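Local structure of 4-aminobutyrate transaminase (Acinetobacter baumannii, 6WOP) at residues 328-332 with 404-408. The protein probably catalyses the pyridoxal 5'-phosphate-dependent transfer of the amino group of 4-aminobutyrate to 2-oxoglutarate. Numbering follows the deposited sequence.
Sequences LGAEL and FRQGL
Glu331 OE1 accepts a hydrogen bond from Arg405 NE at 2.9 Å, and this bond is also the salt bridge between the two helices. OE1 offers its syn lone pair and lies close to the guanidinium plane, yet the N-H...O angle of 132° leaves the bond noticeably bent. Glu331 gets there fully stretched: CG stands anti to the backbone N and the chain runs straight on, whereas the arginine chain is bent at chi2, and the two side chains cross at about a right angle. Further into the contact, the phenyl ring of Phe404 reaches across to helix 321-342. Leu328 CD2 sits over one of its faces, 3.5 Å from the ring centroid, in a CH-pi contact only 16° off the normal. Leu408 CD2 lies on the opposite face, shifted toward the rim, so the ring is sandwiched between one leucine from each helix. Its edge is turned to Glu331 OE2, with the carboxylate plane nearly perpendicular to the ring, and its far end, CZ, comes within 3.8 Å of Leu332 CB. One turn further along, Leu332 CD1 meets Leu408 CD2 at 3.6 Å. The aliphatic part of Glu331 passes over the other branch of Leu408, with Glu331 CG 3.9 Å from Leu408 CD1. Tyr395 continues the apolar cluster, packing edge-to-face with Phe404 and touching Leu328 and Leu332. The axes of the segments 328-332 and 404-408 run 24° apart and approach to 11.3 Å, a separation spanned by the large side chains. Together the apolar side chains and the salt bridge join helix 321-342 to helix 401-416, two helices of the C-terminal small domain of a fold-type I aminotransferase, the fold of class III.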
loop_
_atom_site.group_PDB
_atom_site.type_symbol
_atom_site.label_atom_id
_atom_site.label_comp_id
_atom_site.label_asym_id
_atom_site.label_seq_id
_atom_site.Cartn_x
_atom_site.Cartn_y
_atom_site.Cartn_z
ATOM N N LEU A 328 45.511 -1.808 10.409
ATOM C CA LEU A 328 44.819 -2.221 11.622
ATOM C C LEU A 328 43.952 -3.465 11.360
ATOM O O LEU A 328 43.901 -4.386 12.181
ATOM C CB LEU A 328 43.964 -1.064 12.152
ATOM C CG LEU A 328 44.636 0.199 12.717
ATOM C CD1 LEU A 328 43.617 1.313 12.778
ATOM C CD2 LEU A 328 45.167 -0.035 14.093
ATOM N N GLY A 329 43.199 -3.487 10.255
ATOM C CA GLY A 329 42.391 -4.668 10.004
ATOM C C GLY A 329 43.229 -5.925 9.894
ATOM O O GLY A 329 42.844 -6.988 10.390
ATOM N N ALA A 330 44.370 -5.836 9.213
ATOM C CA ALA A 330 45.206 -7.010 9.082
ATOM C C ALA A 330 45.629 -7.521 10.459
ATOM O O ALA A 330 45.636 -8.741 10.703
ATOM C CB ALA A 330 46.424 -6.699 8.203
ATOM N N GLU A 331 45.979 -6.599 11.376
ATOM C CA GLU A 331 46.458 -6.968 12.700
ATOM C C GLU A 331 45.338 -7.550 13.544
ATOM O O GLU A 331 45.543 -8.546 14.275
ATOM C CB GLU A 331 47.079 -5.753 13.400
ATOM C CG GLU A 331 47.635 -6.124 14.759
ATOM C CD GLU A 331 48.410 -5.016 15.453
ATOM O OE1 GLU A 331 48.895 -5.290 16.574
ATOM O OE2 GLU A 331 48.545 -3.915 14.890
ATOM N N LEU A 332 44.143 -6.940 13.461
ATOM C CA LEU A 332 42.996 -7.542 14.119
ATOM C C LEU A 332 42.667 -8.924 13.542
ATOM O O LEU A 332 42.301 -9.836 14.298
ATOM C CB LEU A 332 41.785 -6.609 14.030
ATOM C CG LEU A 332 40.403 -7.214 14.371
ATOM C CD1 LEU A 332 40.357 -7.794 15.751
ATOM C CD2 LEU A 332 39.302 -6.133 14.260
ATOM N N PHE A 404 45.272 0.267 20.438
ATOM C CA PHE A 404 44.651 -0.810 19.677
ATOM C C PHE A 404 45.162 -2.177 20.146
ATOM O O PHE A 404 44.376 -3.119 20.358
ATOM C CB PHE A 404 44.956 -0.586 18.192
ATOM C CG PHE A 404 44.337 -1.623 17.222
ATOM C CD1 PHE A 404 42.962 -1.626 16.949
ATOM C CD2 PHE A 404 45.177 -2.455 16.475
ATOM C CE1 PHE A 404 42.431 -2.474 16.013
ATOM C CE2 PHE A 404 44.633 -3.318 15.528
ATOM C CZ PHE A 404 43.277 -3.314 15.307
ATOM N N ARG A 405 46.470 -2.270 20.368
ATOM C CA ARG A 405 47.080 -3.519 20.816
ATOM C C ARG A 405 46.513 -3.926 22.172
ATOM O O ARG A 405 46.229 -5.101 22.406
ATOM C CB ARG A 405 48.601 -3.375 20.901
ATOM C CG ARG A 405 49.236 -2.763 19.663
ATOM C CD ARG A 405 50.173 -3.746 18.980
ATOM N NE ARG A 405 50.616 -3.262 17.675
ATOM C CZ ARG A 405 51.581 -2.367 17.499
ATOM N NH1 ARG A 405 52.210 -1.852 18.547
ATOM N NH2 ARG A 405 51.919 -1.984 16.275
ATOM N N GLN A 406 46.349 -2.952 23.061
ATOM C CA GLN A 406 45.765 -3.214 24.381
ATOM C C GLN A 406 44.347 -3.734 24.262
ATOM O O GLN A 406 43.917 -4.607 25.036
ATOM C CB GLN A 406 45.740 -1.933 25.199
ATOM C CG GLN A 406 45.392 -2.094 26.668
ATOM C CD GLN A 406 45.501 -0.773 27.367
ATOM O OE1 GLN A 406 46.037 0.169 26.792
ATOM N NE2 GLN A 406 44.935 -0.663 28.569
ATOM N N GLY A 407 43.599 -3.145 23.321
ATOM C CA GLY A 407 42.245 -3.595 23.038
ATOM C C GLY A 407 42.235 -5.021 22.563
ATOM O O GLY A 407 41.372 -5.790 22.962
ATOM N N LEU A 408 43.216 -5.406 21.729
ATOM C CA LEU A 408 43.233 -6.786 21.215
ATOM C C LEU A 408 43.651 -7.759 22.302
ATOM O O LEU A 408 43.226 -8.915 22.312
ATOM C CB LEU A 408 44.188 -6.900 20.040
ATOM C CG LEU A 408 43.965 -6.109 18.765
ATOM C CD1 LEU A 408 45.149 -6.305 17.817
ATOM C CD2 LEU A 408 42.642 -6.453 18.131
#